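PDB 6HCD: universal stress protein, which is of unknown function but belongs to the universal stress protein A family, whose members probably help cells to withstand stress. Local coordinates for residues 25-30 / 120-125; 55-60 / 95-100. One frame throughout, in Å; residues are numbered along the deposited sequence.

Interaction 1 of 2, residues 25-30 / 120-125; sequences MPIVVA and AIVIGI
Val28 grips strand 120-124 through both of its backbone polar atoms: its N donates to Ala120 O at 3.0 Å, and its O receives Val122 N at 2.7 Å. Two residues on, Ala30 N reaches Val122 O at 3.1 Å, so Val122, too, is bonded through both N and O. The carbonyls take weaker company as well, Ile121 CA lying 3.2 Å from Val28 O in a CA-H...O contact. Where the direct ladder ends, a water appears to continue it, linking Gly124 N and, at a doubtfully short distance, Ala30 O. Ala120 N, buried here, has no partner in the model.

On the face carrying Ile27, Val29 and Val122, Ile27 CG2 meets Val122 CG2 at 3.8 Å, the two side chains slanting across one another. Val122 CG2 gets there because it stands anti to its own carbonyl carbon, beside the backbone N, while CG1 takes the place anti to N (chi1 -173°). Near the strand ends, Ala30 CB touches Ile123 CD1 at 4.1 Å.

The two strands run parallel, their axes inclined by 22°, as neighbours inside the parallel part of the sheet in the alpha/beta fold of universal stress proteins. Helix 36-52 packs on the Ile27 and Val29 face, with Ala45 against Ile27 and both Val41 and Leu42 against Val29. Beneath Val28 and Ile121 lies helix 105-115, contributing Phe112 to the former and Ile109 and Ala113 to the latter. Past the strand pairing, Gly124 O is hydrogen-bonded to an unidentified ligand, and Ile125 packs on Leu145 of the second subunit.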
loop_
_atom_site.group_PDB
_atom_site.type_symbol
_atom_site.label_atom_id
_atom_site.label_comp_id
_atom_site.label_asym_id
_atom_site.label_seq_id
_atom_site.Cartn_x
_atom_site.Cartn_y
_atom_site.Cartn_z
HETATM N N MSE A 25 11.016 9.561 -10.929
HETATM C CA MSE A 25 10.655 8.330 -10.256
HETATM C C MSE A 25 9.189 8.056 -10.602
HETATM O O MSE A 25 8.283 8.779 -10.175
HETATM C CB MSE A 25 10.853 8.560 -8.781
HETATM C CG MSE A 25 12.344 8.785 -8.513
HETATM SE SE MSE A 25 12.629 9.016 -6.597
HETATM C CE MSE A 25 11.395 10.508 -6.188
ATOM N N PRO A 26 8.895 7.004 -11.389
ATOM C CA PRO A 26 7.513 6.739 -11.795
ATOM C C PRO A 26 6.662 6.089 -10.694
ATOM O O PRO A 26 7.203 5.534 -9.690
ATOM C CB PRO A 26 7.699 5.746 -12.945
ATOM C CG PRO A 26 8.957 4.980 -12.574
ATOM C CD PRO A 26 9.854 6.000 -11.892
ATOM N N ILE A 27 5.347 6.107 -10.920
ATOM C CA ILE A 27 4.427 5.212 -10.246
ATOM C C ILE A 27 4.401 3.913 -11.067
ATOM O O ILE A 27 4.162 3.959 -12.275
ATOM C CB ILE A 27 3.019 5.852 -10.156
ATOM C CG1 ILE A 27 2.993 7.124 -9.305
ATOM C CG2 ILE A 27 1.976 4.848 -9.687
ATOM C CD1 ILE A 27 3.273 6.876 -7.835
ATOM N N VAL A 28 4.614 2.769 -10.412
ATOM C CA VAL A 28 4.528 1.465 -11.067
ATOM C C VAL A 28 3.192 0.837 -10.677
ATOM O O VAL A 28 2.862 0.798 -9.502
ATOM C CB VAL A 28 5.702 0.551 -10.665
ATOM C CG1 VAL A 28 5.486 -0.898 -11.070
ATOM C CG2 VAL A 28 7.014 1.081 -11.213
ATOM N N VAL A 29 2.440 0.360 -11.669
ATOM C CA VAL A 29 1.180 -0.288 -11.415
ATOM C C VAL A 29 1.236 -1.679 -12.058
ATOM O O VAL A 29 1.607 -1.823 -13.214
ATOM C CB VAL A 29 -0.014 0.563 -11.892
ATOM C CG1 VAL A 29 0.060 0.915 -13.364
ATOM C CG2 VAL A 29 -1.323 -0.113 -11.555
ATOM N N ALA A 30 0.946 -2.711 -11.254
ATOM C CA ALA A 30 0.896 -4.081 -11.707
ATOM C C ALA A 30 -0.562 -4.446 -12.014
ATOM O O ALA A 30 -1.420 -4.295 -11.165
ATOM C CB ALA A 30 1.487 -4.988 -10.662
ATOM N N ALA A 120 6.315 4.362 -5.821
ATOM C CA ALA A 120 5.480 3.351 -5.192
ATOM C C ALA A 120 5.043 2.334 -6.247
ATOM O O ALA A 120 5.116 2.603 -7.463
ATOM C CB ALA A 120 4.274 3.993 -4.533
ATOM N N ILE A 121 4.624 1.166 -5.748
ATOM C CA ILE A 121 3.950 0.137 -6.526
ATOM C C ILE A 121 2.468 0.176 -6.148
ATOM O O ILE A 121 2.139 0.183 -4.981
ATOM C CB ILE A 121 4.538 -1.259 -6.256
ATOM C CG1 ILE A 121 6.059 -1.289 -6.420
ATOM C CG2 ILE A 121 3.844 -2.314 -7.103
ATOM C CD1 ILE A 121 6.683 -2.557 -5.902
ATOM N N VAL A 122 1.601 0.177 -7.150
ATOM C CA VAL A 122 0.166 0.109 -6.901
ATOM C C VAL A 122 -0.321 -1.243 -7.435
ATOM O O VAL A 122 0.002 -1.595 -8.562
ATOM C CB VAL A 122 -0.586 1.283 -7.554
ATOM C CG1 VAL A 122 -2.042 1.298 -7.139
ATOM C CG2 VAL A 122 0.071 2.613 -7.279
ATOM N N ILE A 123 -1.047 -1.990 -6.594
ATOM C CA ILE A 123 -1.468 -3.333 -6.919
ATOM C C ILE A 123 -2.878 -3.572 -6.385
ATOM O O ILE A 123 -3.276 -2.994 -5.368
ATOM C CB ILE A 123 -0.465 -4.369 -6.372
ATOM C CG1 ILE A 123 -0.642 -5.721 -7.056
ATOM C CG2 ILE A 123 -0.532 -4.463 -4.850
ATOM C CD1 ILE A 123 0.594 -6.606 -6.965
ATOM N N GLY A 124 -3.597 -4.471 -7.061
ATOM C CA GLY A 124 -4.919 -4.904 -6.650
ATOM C C GLY A 124 -4.851 -6.085 -5.687
ATOM O O GLY A 124 -3.975 -6.938 -5.769
ATOM N N ILE A 125 -5.783 -6.092 -4.743
ATOM C CA ILE A 125 -5.947 -7.097 -3.698
ATOM C C ILE A 125 -7.293 -7.778 -3.926
ATOM O O ILE A 125 -8.272 -7.087 -4.056
ATOM C CB ILE A 125 -5.982 -6.422 -2.307
ATOM C CG1 ILE A 125 -4.734 -5.599 -2.016
ATOM C CG2 ILE A 125 -6.253 -7.425 -1.200
ATOM C CD1 ILE A 125 -3.474 -6.342 -2.226
HETATM O O HOH W 1 -3.109 -5.496 -9.787
#

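Interaction 2 of 2, residues 55-60 / 95-100; sequences PVYVVH and EEHLLV
Strands 56-60 and 95-100 pair in parallel, their axes inclined by 27°, with Val58 N donating to Glu95 O and Val58 O accepting His97 N, both at 2.9 Å; Glu95 N to Val56 O and Leu99 N to His60 O extend the ladder. Across it, the Tyr57 ring carries His97 NE2 over the centre of one face, 3.7 Å above its plane. The two rings are oblique, their planes 35° apart. Glu95 lies alongside Tyr57, OE1 3.3 Å from CE1, its extended chain pointing the same way as the tyrosine, whose CG, anti to the carbonyl carbon (chi1 -71°), sets the ring there. Glu95 OE1 also uses its anti lone pair to accept His97 NE2 at 2.8 Å, in the imidazole plane, which helps fix the ring's rotation. An alanine at Tyr57 is likely to open a gap beside His97 NE2 and deprive the Glu95 carboxylate of its flat neighbour. Further along, Leu99 CD1 rests against Val59 CB at 4.2 Å. Phe112 of helix 105-115 touches Tyr57, Val59, His97 and Leu99, whereas Val58 faces Leu80 and Ala83 of helix 70-89. The parallel neighbours, joined through helix 70-89, make a beta-alpha-beta crossover of the universal stress protein fold.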
loop_
_atom_site.group_PDB
_atom_site.type_symbol
_atom_site.label_atom_id
_atom_site.label_comp_id
_atom_site.label_asym_id
_atom_site.label_seq_id
_atom_site.Cartn_x
_atom_site.Cartn_y
_atom_site.Cartn_z
ATOM N N PRO A 55 5.131 9.955 -14.612
ATOM C CA PRO A 55 4.419 8.978 -15.428
ATOM C C PRO A 55 4.076 7.705 -14.642
ATOM O O PRO A 55 4.667 7.431 -13.566
ATOM C CB PRO A 55 5.410 8.660 -16.556
ATOM C CG PRO A 55 6.777 8.907 -15.948
ATOM C CD PRO A 55 6.572 9.997 -14.913
ATOM N N VAL A 56 3.125 6.943 -15.199
ATOM C CA VAL A 56 2.769 5.633 -14.710
ATOM C C VAL A 56 3.406 4.579 -15.623
ATOM O O VAL A 56 3.189 4.591 -16.825
ATOM C CB VAL A 56 1.240 5.450 -14.642
ATOM C CG1 VAL A 56 0.874 4.064 -14.146
ATOM C CG2 VAL A 56 0.581 6.523 -13.778
ATOM N N TYR A 57 4.155 3.647 -15.035
ATOM C CA TYR A 57 4.648 2.473 -15.743
ATOM C C TYR A 57 3.742 1.293 -15.393
ATOM O O TYR A 57 3.708 0.873 -14.250
ATOM C CB TYR A 57 6.087 2.142 -15.343
ATOM C CG TYR A 57 7.152 3.089 -15.828
ATOM C CD1 TYR A 57 6.854 4.266 -16.505
ATOM C CD2 TYR A 57 8.488 2.820 -15.549
ATOM C CE1 TYR A 57 7.854 5.135 -16.920
ATOM C CE2 TYR A 57 9.496 3.680 -15.951
ATOM C CZ TYR A 57 9.177 4.840 -16.634
ATOM O OH TYR A 57 10.167 5.679 -17.040
ATOM N N VAL A 58 3.011 0.783 -16.392
ATOM C CA VAL A 58 2.107 -0.320 -16.193
ATOM C C VAL A 58 2.855 -1.606 -16.540
ATOM O O VAL A 58 3.378 -1.730 -17.655
ATOM C CB VAL A 58 0.839 -0.188 -17.062
ATOM C CG1 VAL A 58 -0.154 -1.266 -16.725
ATOM C CG2 VAL A 58 0.180 1.171 -16.947
ATOM N N VAL A 59 2.874 -2.562 -15.603
ATOM C CA VAL A 59 3.644 -3.792 -15.804
ATOM C C VAL A 59 2.730 -5.012 -15.722
ATOM O O VAL A 59 1.729 -5.033 -14.965
ATOM C CB VAL A 59 4.797 -3.923 -14.804
ATOM C CG1 VAL A 59 5.734 -2.742 -14.938
ATOM C CG2 VAL A 59 4.303 -4.061 -13.371
ATOM N N HIS A 60 3.093 -6.020 -16.516
ATOM C CA HIS A 60 2.569 -7.365 -16.400
ATOM C C HIS A 60 3.722 -8.343 -16.663
ATOM O O HIS A 60 4.469 -8.143 -17.600
ATOM C CB HIS A 60 1.408 -7.614 -17.370
ATOM C CG HIS A 60 0.801 -8.956 -17.171
ATOM N ND1 HIS A 60 -0.248 -9.167 -16.301
ATOM C CD2 HIS A 60 1.097 -10.160 -17.709
ATOM C CE1 HIS A 60 -0.589 -10.445 -16.318
ATOM N NE2 HIS A 60 0.229 -11.081 -17.176
ATOM N N GLU A 95 3.115 4.420 -19.683
ATOM C CA GLU A 95 3.941 3.565 -20.541
ATOM C C GLU A 95 3.680 2.092 -20.215
ATOM O O GLU A 95 3.565 1.733 -19.055
ATOM C CB GLU A 95 5.440 3.745 -20.275
ATOM C CG GLU A 95 5.965 5.139 -20.493
ATOM C CD GLU A 95 7.464 5.244 -20.254
ATOM O OE1 GLU A 95 8.129 4.188 -20.033
ATOM O OE2 GLU A 95 7.971 6.381 -20.277
ATOM N N GLU A 96 3.645 1.247 -21.252
ATOM C CA GLU A 96 3.540 -0.201 -21.103
ATOM C C GLU A 96 4.935 -0.809 -20.902
ATOM O O GLU A 96 5.858 -0.470 -21.636
ATOM C CB GLU A 96 3.030 -0.870 -22.381
ATOM C CG GLU A 96 1.764 -0.268 -22.942
ATOM C CD GLU A 96 1.343 -0.905 -24.247
ATOM O OE1 GLU A 96 1.722 -2.070 -24.504
ATOM O OE2 GLU A 96 0.631 -0.223 -25.004
ATOM N N HIS A 97 5.036 -1.762 -19.977
ATOM C CA HIS A 97 6.244 -2.529 -19.739
ATOM C C HIS A 97 5.889 -4.002 -19.515
ATOM O O HIS A 97 5.590 -4.436 -18.395
ATOM C CB HIS A 97 7.009 -1.942 -18.550
ATOM C CG HIS A 97 7.579 -0.596 -18.830
ATOM N ND1 HIS A 97 8.861 -0.422 -19.314
ATOM C CD2 HIS A 97 7.036 0.638 -18.728
ATOM C CE1 HIS A 97 9.093 0.867 -19.471
ATOM N NE2 HIS A 97 7.979 1.540 -19.144
ATOM N N LEU A 98 5.874 -4.768 -20.602
ATOM C CA LEU A 98 5.688 -6.219 -20.513
ATOM C C LEU A 98 7.002 -6.817 -20.033
ATOM O O LEU A 98 8.045 -6.481 -20.585
ATOM C CB LEU A 98 5.307 -6.770 -21.893
ATOM C CG LEU A 98 5.117 -8.284 -21.968
ATOM C CD1 LEU A 98 3.922 -8.716 -21.137
ATOM C CD2 LEU A 98 4.970 -8.734 -23.410
ATOM N N LEU A 99 6.937 -7.685 -19.019
ATOM C CA LEU A 99 8.130 -8.314 -18.454
ATOM C C LEU A 99 8.077 -9.825 -18.705
ATOM O O LEU A 99 7.247 -10.538 -18.145
ATOM C CB LEU A 99 8.222 -8.012 -16.956
ATOM C CG LEU A 99 8.175 -6.540 -16.554
ATOM C CD1 LEU A 99 8.146 -6.394 -15.044
ATOM C CD2 LEU A 99 9.337 -5.763 -17.155
ATOM N N VAL A 100 9.001 -10.303 -19.542
ATOM C CA VAL A 100 9.216 -11.718 -19.753
ATOM C C VAL A 100 10.705 -11.973 -19.504
ATOM O O VAL A 100 11.526 -11.788 -20.383
ATOM C CB VAL A 100 8.753 -12.158 -21.155
ATOM C CG1 VAL A 100 8.844 -13.657 -21.316
ATOM C CG2 VAL A 100 7.334 -11.698 -21.446
#

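Interactions 1 and 2 belong to one sheet, their centres about 10 Å apart. Its strand order across this region is 94-100, 56-62, 27-30, 120-128, all parallel, so the two contacts meet where strands 27-30 and 56-62 adjoin. There Ile27 O and Val29 O probably bond to Tyr57 N and Val59 N. Along the chain, both segments of interaction 2 fall between those of interaction 1: the chain builds outward from 27-30 through 56-62 to 94-100, then returns by helix 105-115 to the other side of the first strand. That helix, through Phe112, touches both contacts, so one helix packs against residues of both strand pairs.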